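Local coordinates for superoxide dismutase (Candida albicans, PDB 4GUN), which probably destroys superoxide radicals in the cell, using a bound manganese ion to convert them to hydrogen peroxide and dioxygen, at residues K35-Y40 with N79-W84. The protein carries 2 engineered substitutions. Sequence-based numbering, arbitrary orientation.
Sequences KHHVAY and NHSLFW. With MN (manganese (II) ion), chain Q.
The CA atoms of His-37 and His-80 lie 6.5 Å apart, where helical segments 35-40 and 79-84 run roughly antiparallel, the short axes 10.8 Å apart at 140°. Across this wide spacing rings make most of the contact. His-37 swings its ring across with CG anti to the backbone N (chi1 -167°), presenting ND1 to Trp-84, whose large flat indole spans the gap and offers a single N-H. The NE1-H of Trp-84 donates to ND1 of His-37 over 2.8 Å, at 158° and within the imidazole plane, so the two rings meet rim to rim. Histidine suits this buried place because its other nitrogen can bond too: NE2 pairs with ND1 of His-77. The imidazole of His-37 is thus held at two points of its rim, while CB of His-80 lies over one of its faces in a CH-pi contact, 3.8 Å from the centroid of the His-37 ring. Serine is small enough to fit at the edge of that ring, the OG of Ser-81 bonding to the carbonyl oxygen of His-77.

His-80 is the metal ligand of this contact. Its NE2 binds manganese at 2.1 Å and its ND1 is hydrogen-bonded to the carbonyl oxygen of Gly-76; together these fix the ring's rotation. CE2 of Tyr-40 approaches CE1 of His-80 to 3.4 Å, the rings nearly parallel but slid apart, while the tyrosine hydroxyl bonds to Gln-155. With His-32, Asp-170, His-174 and a water, His-80 completes the five-ligand manganese site characteristic of iron/manganese superoxide dismutases, here built against an aromatic cluster between the two long helices of the N-terminal alpha-hairpin.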
ATOM      1  N   LYS A  35      -3.590  -1.217  27.821  1.00  8.20           N
ATOM      2  CA  LYS A  35      -4.421  -0.345  26.983  1.00  8.05           C
ATOM      3  C   LYS A  35      -4.278  -0.756  25.504  1.00 11.94           C
ATOM      4  O   LYS A  35      -5.281  -1.122  24.895  1.00 12.46           O
ATOM      5  CB  LYS A  35      -4.122   1.156  27.202  1.00  9.96           C
ATOM      6  CG  LYS A  35      -4.240   1.642  28.658  1.00  9.65           C
ATOM      7  CD  LYS A  35      -5.703   1.796  29.088  1.00 16.12           C
ATOM      8  CE  LYS A  35      -5.869   2.127  30.548  1.00 20.67           C
ATOM      9  NZ  LYS A  35      -7.306   2.240  30.926  1.00 20.93           N
ATOM     10  N   HIS A  36      -3.032  -0.745  24.945  1.00  8.22           N
ATOM     11  CA  HIS A  36      -2.774  -1.089  23.541  1.00  8.07           C
ATOM     12  C   HIS A  36      -3.104  -2.512  23.129  1.00 12.24           C
ATOM     13  O   HIS A  36      -3.844  -2.700  22.154  1.00 12.12           O
ATOM     14  CB  HIS A  36      -1.381  -0.625  23.043  1.00  8.00           C
ATOM     15  CG  HIS A  36      -1.182   0.858  23.114  1.00 11.84           C
ATOM     16  ND1 HIS A  36      -1.588   1.698  22.082  1.00 14.33           N
ATOM     17  CD2 HIS A  36      -0.659   1.614  24.109  1.00 14.11           C
ATOM     18  CE1 HIS A  36      -1.264   2.922  22.465  1.00 13.93           C
ATOM     19  NE2 HIS A  36      -0.702   2.922  23.680  1.00 14.26           N
ATOM     20  N   HIS A  37      -2.526  -3.511  23.806  1.00  9.62           N
ATOM     21  CA  HIS A  37      -2.812  -4.914  23.472  1.00  9.83           C
ATOM     22  C   HIS A  37      -4.290  -5.208  23.740  1.00 10.91           C
ATOM     23  O   HIS A  37      -4.941  -5.797  22.890  1.00 10.11           O
ATOM     24  CB  HIS A  37      -1.875  -5.893  24.227  1.00 10.65           C
ATOM     25  CG  HIS A  37      -1.895  -7.311  23.728  1.00 12.98           C
ATOM     26  ND1 HIS A  37      -0.835  -8.165  23.970  1.00 14.15           N
ATOM     27  CD2 HIS A  37      -2.850  -7.989  23.039  1.00 13.89           C
ATOM     28  CE1 HIS A  37      -1.166  -9.315  23.410  1.00 13.17           C
ATOM     29  NE2 HIS A  37      -2.378  -9.258  22.848  1.00 13.31           N
ATOM     30  N   VAL A  38      -4.837  -4.707  24.857  1.00  7.28           N
ATOM     31  CA  VAL A  38      -6.268  -4.856  25.210  1.00  7.27           C
ATOM     32  C   VAL A  38      -7.192  -4.341  24.076  1.00 10.97           C
ATOM     33  O   VAL A  38      -8.230  -4.949  23.809  1.00  9.60           O
ATOM     34  CB  VAL A  38      -6.564  -4.179  26.585  1.00 11.21           C
ATOM     35  CG1 VAL A  38      -8.051  -3.865  26.759  1.00 11.44           C
ATOM     36  CG2 VAL A  38      -6.065  -5.044  27.739  1.00 10.92           C
ATOM     37  N   ALA A  39      -6.816  -3.206  23.431  1.00  8.99           N
ATOM     38  CA  ALA A  39      -7.585  -2.615  22.326  1.00  9.73           C
ATOM     39  C   ALA A  39      -7.601  -3.536  21.091  1.00 12.48           C
ATOM     40  O   ALA A  39      -8.632  -3.650  20.427  1.00 12.57           O
ATOM     41  CB  ALA A  39      -7.043  -1.233  21.970  1.00 11.05           C
ATOM     42  N   TYR A  40      -6.495  -4.240  20.817  1.00  8.50           N
ATOM     43  CA  TYR A  40      -6.472  -5.216  19.719  1.00  7.81           C
ATOM     44  C   TYR A  40      -7.282  -6.487  20.079  1.00 12.63           C
ATOM     45  O   TYR A  40      -7.917  -7.051  19.196  1.00 13.49           O
ATOM     46  CB  TYR A  40      -5.034  -5.584  19.311  1.00  8.59           C
ATOM     47  CG  TYR A  40      -4.172  -4.401  18.926  1.00  9.13           C
ATOM     48  CD1 TYR A  40      -4.515  -3.580  17.854  1.00 11.11           C
ATOM     49  CD2 TYR A  40      -2.967  -4.155  19.573  1.00  9.65           C
ATOM     50  CE1 TYR A  40      -3.719  -2.501  17.486  1.00 12.47           C
ATOM     51  CE2 TYR A  40      -2.174  -3.059  19.234  1.00 10.08           C
ATOM     52  CZ  TYR A  40      -2.543  -2.245  18.179  1.00 17.64           C
ATOM     53  OH  TYR A  40      -1.749  -1.173  17.847  1.00 14.92           O
ATOM     54  N   ASN A  79       1.343  -9.860  16.979  1.00  3.78           N
ATOM     55  CA  ASN A  79       2.621  -9.121  17.131  1.00  4.00           C
ATOM     56  C   ASN A  79       2.978  -8.859  18.599  1.00  8.08           C
ATOM     57  O   ASN A  79       4.109  -9.123  19.008  1.00  7.22           O
ATOM     58  CB  ASN A  79       2.604  -7.820  16.328  1.00  3.00           C
ATOM     59  CG  ASN A  79       2.664  -8.003  14.818  1.00 22.67           C
ATOM     60  OD1 ASN A  79       3.119  -9.031  14.314  1.00 14.01           O
ATOM     61  ND2 ASN A  79       2.236  -6.991  14.061  1.00 13.34           N
ATOM     62  N   HIS A  80       2.018  -8.339  19.385  1.00  6.22           N
ATOM     63  CA  HIS A  80       2.246  -8.067  20.799  1.00  6.66           C
ATOM     64  C   HIS A  80       2.516  -9.338  21.613  1.00 10.13           C
ATOM     65  O   HIS A  80       3.456  -9.338  22.395  1.00 10.68           O
ATOM     66  CB  HIS A  80       1.156  -7.154  21.383  1.00  7.07           C
ATOM     67  CG  HIS A  80       1.284  -5.734  20.897  1.00 10.07           C
ATOM     68  ND1 HIS A  80       0.687  -5.317  19.720  1.00 11.48           N
ATOM     69  CD2 HIS A  80       2.003  -4.704  21.399  1.00 11.40           C
ATOM     70  CE1 HIS A  80       1.011  -4.043  19.579  1.00 10.42           C
ATOM     71  NE2 HIS A  80       1.776  -3.620  20.579  1.00 10.45           N
ATOM     72  N   SER A  81       1.779 -10.445  21.349  1.00  7.50           N
ATOM     73  CA  SER A  81       1.992 -11.758  21.998  1.00  7.51           C
ATOM     74  C   SER A  81       3.405 -12.284  21.750  1.00 11.77           C
ATOM     75  O   SER A  81       4.034 -12.809  22.678  1.00 11.25           O
ATOM     76  CB  SER A  81       0.967 -12.790  21.523  1.00 10.12           C
ATOM     77  OG  SER A  81      -0.323 -12.467  22.012  1.00 11.93           O
ATOM     78  N   LEU A  82       3.916 -12.121  20.503  1.00  9.06           N
ATOM     79  CA  LEU A  82       5.293 -12.498  20.136  1.00  7.72           C
ATOM     80  C   LEU A  82       6.261 -11.596  20.895  1.00 11.17           C
ATOM     81  O   LEU A  82       7.268 -12.066  21.418  1.00  9.17           O
ATOM     82  CB  LEU A  82       5.555 -12.347  18.628  1.00  7.19           C
ATOM     83  CG  LEU A  82       4.890 -13.334  17.659  1.00 11.45           C
ATOM     84  CD1 LEU A  82       4.798 -12.733  16.258  1.00 10.79           C
ATOM     85  CD2 LEU A  82       5.637 -14.683  17.613  1.00 12.18           C
ATOM     86  N   PHE A  83       5.945 -10.299  20.955  1.00  8.15           N
ATOM     87  CA  PHE A  83       6.791  -9.297  21.610  1.00  6.37           C
ATOM     88  C   PHE A  83       7.016  -9.605  23.093  1.00 11.00           C
ATOM     89  O   PHE A  83       8.172  -9.736  23.505  1.00 11.27           O
ATOM     90  CB  PHE A  83       6.228  -7.889  21.383  1.00  5.71           C
ATOM     91  CG  PHE A  83       7.116  -6.722  21.746  1.00  5.43           C
ATOM     92  CD1 PHE A  83       8.389  -6.592  21.192  1.00  6.54           C
ATOM     93  CD2 PHE A  83       6.645  -5.700  22.566  1.00  5.13           C
ATOM     94  CE1 PHE A  83       9.197  -5.486  21.499  1.00  6.83           C
ATOM     95  CE2 PHE A  83       7.449  -4.587  22.857  1.00  6.99           C
ATOM     96  CZ  PHE A  83       8.719  -4.497  22.342  1.00  5.25           C
ATOM     97  N   TRP A  84       5.942  -9.804  23.873  1.00  8.98           N
ATOM     98  CA  TRP A  84       6.080 -10.091  25.305  1.00  9.72           C
ATOM     99  C   TRP A  84       6.887 -11.370  25.581  1.00 14.16           C
ATOM    100  O   TRP A  84       7.640 -11.414  26.561  1.00 12.25           O
ATOM    101  CB  TRP A  84       4.736 -10.135  26.053  1.00  8.68           C
ATOM    102  CG  TRP A  84       3.676  -9.138  25.646  1.00  9.20           C
ATOM    103  CD1 TRP A  84       2.366  -9.414  25.388  1.00 11.62           C
ATOM    104  CD2 TRP A  84       3.818  -7.707  25.527  1.00  8.73           C
ATOM    105  NE1 TRP A  84       1.678  -8.252  25.129  1.00 10.61           N
ATOM    106  CE2 TRP A  84       2.555  -7.194  25.159  1.00 11.97           C
ATOM    107  CE3 TRP A  84       4.902  -6.816  25.647  1.00  9.65           C
ATOM    108  CZ2 TRP A  84       2.344  -5.837  24.894  1.00 10.57           C
ATOM    109  CZ3 TRP A  84       4.683  -5.467  25.422  1.00 11.03           C
ATOM    110  CH2 TRP A  84       3.429  -4.999  25.000  1.00 11.73           C
TER
HETATM  111 MN    MN Q 301       2.849  -1.793  20.362  1.00  9.91          MN
HETATM  112  O   HOH W   1       2.629  -1.741  18.214  1.00 14.68           O